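Local coordinates for nucleoside 2-deoxyribosyltransferase (Enterococcus faecalis, PDB 7M5H), which probably acts on the N-glycosidic bond of deoxyribonucleosides or their monophosphates, possibly as a 5-hydroxymethyl-dUMP N-hydrolase, at residues B[4-9]-B[69-74]; B[75-80]-B[100-105]. All coordinates share one frame; numbering follows the deposited sequence. Where two conformers were deposited one is given.

Interaction 1: B[4-9]-B[69-74]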
# COMPACT_ATOMS: atom_id res chain seq x y z
N MSE B 4 25.40 18.23 21.16
CA MSE B 4 24.10 18.22 20.50
C MSE B 4 23.80 16.86 19.88
O MSE B 4 24.71 16.18 19.38
CB MSE B 4 24.04 19.31 19.42
CG MSE B 4 24.25 20.72 19.95
SE MSE B 4 22.82 21.31 21.14
CE MSE B 4 21.37 21.43 19.83
N THR B 5 22.54 16.45 19.92
CA THR B 5 22.08 15.21 19.31
C THR B 5 21.20 15.57 18.11
O THR B 5 20.10 16.10 18.28
CB THR B 5 21.31 14.35 20.31
OG1 THR B 5 22.17 13.99 21.40
CG2 THR B 5 20.78 13.09 19.64
N LYS B 6 21.70 15.30 16.91
CA LYS B 6 20.97 15.60 15.69
C LYS B 6 20.06 14.43 15.35
O LYS B 6 20.52 13.29 15.19
CB LYS B 6 21.94 15.88 14.54
CG LYS B 6 22.93 17.00 14.83
CD LYS B 6 23.59 17.50 13.55
CE LYS B 6 22.57 18.17 12.64
NZ LYS B 6 23.20 18.70 11.39
N ILE B 7 18.76 14.71 15.25
CA ILE B 7 17.74 13.69 15.00
C ILE B 7 17.10 13.96 13.65
O ILE B 7 16.72 15.10 13.35
CB ILE B 7 16.67 13.68 16.11
CG1 ILE B 7 17.31 13.36 17.47
CG2 ILE B 7 15.57 12.69 15.79
CD1 ILE B 7 16.31 13.35 18.61
N TYR B 8 16.98 12.92 12.84
CA TYR B 8 16.23 12.97 11.59
C TYR B 8 14.88 12.31 11.82
O TYR B 8 14.82 11.15 12.24
CB TYR B 8 16.99 12.28 10.45
CG TYR B 8 16.28 12.37 9.12
CD1 TYR B 8 16.44 13.47 8.29
CD2 TYR B 8 15.44 11.35 8.69
CE1 TYR B 8 15.80 13.56 7.07
CE2 TYR B 8 14.78 11.43 7.47
CZ TYR B 8 14.97 12.54 6.67
OH TYR B 8 14.32 12.62 5.46
N PHE B 9 13.81 13.04 11.53
CA PHE B 9 12.45 12.54 11.73
C PHE B 9 11.96 11.97 10.40
O PHE B 9 11.60 12.72 9.48
CB PHE B 9 11.53 13.65 12.24
CG PHE B 9 10.21 13.15 12.74
CD1 PHE B 9 10.05 12.82 14.08
CD2 PHE B 9 9.13 13.02 11.89
CE1 PHE B 9 8.83 12.36 14.55
CE2 PHE B 9 7.91 12.57 12.35
CZ PHE B 9 7.76 12.24 13.69
N ALA B 69 23.75 13.09 8.19
CA ALA B 69 24.25 14.06 9.15
C ALA B 69 23.64 13.91 10.53
O ALA B 69 23.98 14.68 11.44
CB ALA B 69 24.01 15.49 8.64
N SER B 70 22.75 12.93 10.72
CA SER B 70 22.05 12.76 11.99
C SER B 70 22.76 11.74 12.86
O SER B 70 23.47 10.85 12.38
CB SER B 70 20.60 12.33 11.75
OG SER B 70 20.55 11.05 11.14
N ASP B 71 22.55 11.87 14.17
CA ASP B 71 23.06 10.90 15.14
C ASP B 71 22.03 9.83 15.48
O ASP B 71 22.40 8.75 15.94
CB ASP B 71 23.48 11.61 16.43
CG ASP B 71 24.54 12.67 16.19
OD1 ASP B 71 25.58 12.35 15.57
OD2 ASP B 71 24.33 13.83 16.61
N LEU B 72 20.75 10.12 15.24
CA LEU B 72 19.66 9.21 15.55
C LEU B 72 18.53 9.46 14.56
O LEU B 72 18.26 10.60 14.20
CB LEU B 72 19.16 9.40 16.99
CG LEU B 72 17.89 8.65 17.38
CD1 LEU B 72 18.14 7.15 17.42
CD2 LEU B 72 17.35 9.15 18.72
N LEU B 73 17.89 8.38 14.12
CA LEU B 73 16.78 8.47 13.18
C LEU B 73 15.51 7.99 13.87
O LEU B 73 15.46 6.87 14.38
CB LEU B 73 17.06 7.64 11.93
CG LEU B 73 16.09 7.77 10.76
CD1 LEU B 73 16.85 8.06 9.47
CD2 LEU B 73 15.24 6.52 10.61
N VAL B 74 14.50 8.86 13.92
CA VAL B 74 13.18 8.50 14.41
C VAL B 74 12.29 8.23 13.20
O VAL B 74 12.16 9.08 12.32
CB VAL B 74 12.59 9.61 15.30
CG1 VAL B 74 11.16 9.28 15.69
CG2 VAL B 74 13.45 9.81 16.54
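V74 pushes its two methyls into the space between I7 and F9, the next-but-one neighbours on the facing strand. CG2 lies against I7 CG2 at 3.7 Å, while CG1 comes obliquely to the F9 ring, 4.0 Å from CE1. The fork is set by chi1 of 174°, which places CG1 anti to the backbone N and leaves CG2 beside it. L72 adds a looser bump on this face, CD2 standing 4.3 Å from I7 CD1. Three parallel bridges (I7 with L72, Y8 with L73, F9 with V74) make these adjacent inner strands of the Rossmann-like parallel sheet, their short axes 30° apart. On the reverse face Y8 and L73 run side by side in the same direction, L73 CD1 meeting Y8 CD2 at 3.7 Å; the Y8 hydroxyl beyond is held by E89 and D63. Before the strand begins, S70 CB fills the hollow between K6 O and Y8 CB. There K6 O accepts from two donors, D71 N (2.7 Å) and L72 N (3.2 Å). The D71 carboxylate folds back over K6, so that OD2 takes K6 N on its anti side, somewhat out of the carboxylate plane, at 3.0 Å, with a nearly straight 173° at the hydrogen.

Interaction 2: B[75-80]-B[100-105]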
# COMPACT_ATOMS: atom_id res chain seq x y z
N ALA B 75 11.69 7.04 13.16
CA ALA B 75 10.92 6.60 12.01
C ALA B 75 9.50 6.25 12.41
O ALA B 75 9.27 5.58 13.42
CB ALA B 75 11.59 5.38 11.35
N LEU B 76 8.54 6.70 11.61
CA LEU B 76 7.13 6.38 11.80
C LEU B 76 6.76 5.28 10.81
O LEU B 76 6.87 5.47 9.60
CB LEU B 76 6.26 7.62 11.61
CG LEU B 76 5.94 8.45 12.86
CD1 LEU B 76 7.18 8.70 13.71
CD2 LEU B 76 5.28 9.76 12.47
N LEU B 77 6.32 4.13 11.34
CA LEU B 77 6.05 2.96 10.52
C LEU B 77 4.58 2.77 10.18
O LEU B 77 4.26 1.89 9.37
CB LEU B 77 6.56 1.70 11.23
CG LEU B 77 8.02 1.67 11.70
CD1 LEU B 77 8.36 0.31 12.29
CD2 LEU B 77 8.97 2.01 10.56
N ASP B 78 3.69 3.56 10.75
CA ASP B 78 2.26 3.34 10.59
C ASP B 78 1.82 3.60 9.15
O ASP B 78 2.54 4.18 8.33
CB ASP B 78 1.47 4.21 11.56
CG ASP B 78 1.38 3.61 12.95
OD1 ASP B 78 0.89 2.47 13.07
OD2 ASP B 78 1.83 4.27 13.91
N GLY B 79 0.60 3.16 8.85
CA GLY B 79 0.07 3.19 7.51
C GLY B 79 -0.32 1.79 7.07
O GLY B 79 -0.01 0.81 7.74
N PRO B 80 -1.02 1.67 5.94
CA PRO B 80 -1.31 0.33 5.41
C PRO B 80 -0.05 -0.45 5.11
O PRO B 80 -0.04 -1.68 5.25
CB PRO B 80 -2.13 0.61 4.15
CG PRO B 80 -1.76 2.00 3.76
CD PRO B 80 -1.51 2.74 5.05
N VAL B 100 18.16 3.62 14.89
CA VAL B 100 16.80 3.97 14.49
C VAL B 100 15.85 3.60 15.63
O VAL B 100 15.83 2.44 16.07
CB VAL B 100 16.38 3.26 13.20
CG1 VAL B 100 14.93 3.59 12.86
CG2 VAL B 100 17.30 3.64 12.05
N VAL B 101 15.07 4.57 16.09
CA VAL B 101 13.99 4.34 17.04
C VAL B 101 12.68 4.56 16.31
O VAL B 101 12.39 5.68 15.85
CB VAL B 101 14.10 5.26 18.27
CG1 VAL B 101 12.92 5.04 19.20
CG2 VAL B 101 15.41 5.00 19.00
N ALA B 102 11.87 3.51 16.19
CA ALA B 102 10.67 3.53 15.37
C ALA B 102 9.41 3.51 16.23
O ALA B 102 9.38 2.91 17.31
CB ALA B 102 10.64 2.35 14.40
N LEU B 103 8.37 4.18 15.74
CA LEU B 103 7.08 4.25 16.41
C LEU B 103 6.03 3.53 15.58
O LEU B 103 5.93 3.75 14.37
CB LEU B 103 6.66 5.71 16.63
CG LEU B 103 5.29 5.90 17.27
CD1 LEU B 103 5.29 5.39 18.71
CD2 LEU B 103 4.86 7.36 17.22
N TYR B 104 5.25 2.67 16.23
CA TYR B 104 4.27 1.81 15.56
C TYR B 104 3.05 1.69 16.48
O TYR B 104 3.02 0.85 17.38
CB TYR B 104 4.87 0.45 15.25
CG TYR B 104 3.89 -0.57 14.72
CD1 TYR B 104 3.16 -0.33 13.56
CD2 TYR B 104 3.69 -1.78 15.38
CE1 TYR B 104 2.27 -1.26 13.07
CE2 TYR B 104 2.80 -2.72 14.89
CZ TYR B 104 2.09 -2.46 13.74
OH TYR B 104 1.20 -3.39 13.25
N THR B 105 2.04 2.52 16.23
CA THR B 105 0.89 2.65 17.12
C THR B 105 -0.35 1.91 16.64
O THR B 105 -1.39 2.00 17.30
CB THR B 105 0.53 4.13 17.32
OG1 THR B 105 0.07 4.67 16.07
CG2 THR B 105 1.73 4.91 17.79
O HOH W 1 3.95 5.81 13.19
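D78 reaches across to T105 just after the two strands stop pairing, and its side chain can be followed outward atom by atom. CB leaves the backbone with chi1 at -82°, which holds CG anti to the carbonyl carbon and swings the carboxylate to the other segment. CG comes 3.5 Å from T105 OG1. Beyond it the two oxygens part company. OD1 lies 3.6 Å from Y104 CD1, approaching the ring obliquely, with the carboxylate and ring planes 26° apart. OD2 takes the polar load: T105 N donates to its syn lone pair at 2.9 Å in an almost straight bond, and T105 OG1 donates from above the carboxylate plane at 2.8 Å. A water also donates to OD2 and to L103 O, so three donors grip one oxygen and fix the rotation of the group.

Behind D78 the two segments belong to a right-handed beta-alpha-beta unit, strand 72-76, helix 84-96 and strand 100-103, whose parallel strands pair A75 with A102 and L76 with L103. A75 N donates to V101 O, A75 O receives L103 N, and L77 N meets L103 O at 173°, carrying the backbone ladder one residue past the last bridge. On the face covered by helix 84-96, A75 CB sits 4.1 Å from V100 CG1, and L77 turns CD1 onto A102 CB at 3.7 Å. L76 points to the other face, where helix 16-30 covers it and L103. The Y104 hydroxyl is bonded to H130, and T105 OG1 also forms a hydrogen bond with the backbone N of Q16 of a second subunit, placing the loop just after strand 100-103 at an interface of the assembly.

In the fold
Interaction 1 and interaction 2 follow in series along the chain, their centres about 16 Å apart, and both use strand 72-76: its one edge pairs with strand 5-10 and its other with strand 100-103. They are therefore successive seams of one five-stranded parallel sheet, and L73 O, probably hydrogen-bonded to V101 N at 2.9 Å, carries the pairing from one to the other. F9 CZ also packs on L76 CD1 at 3.6 Å, continuing the apolar layer covered by helix 16-30. Interaction 1 is centred about 12 Å from the chain centre and partly buried; interaction 2, centred about 4 Å from the chain centre, is buried, and its C-terminal end meets other subunits.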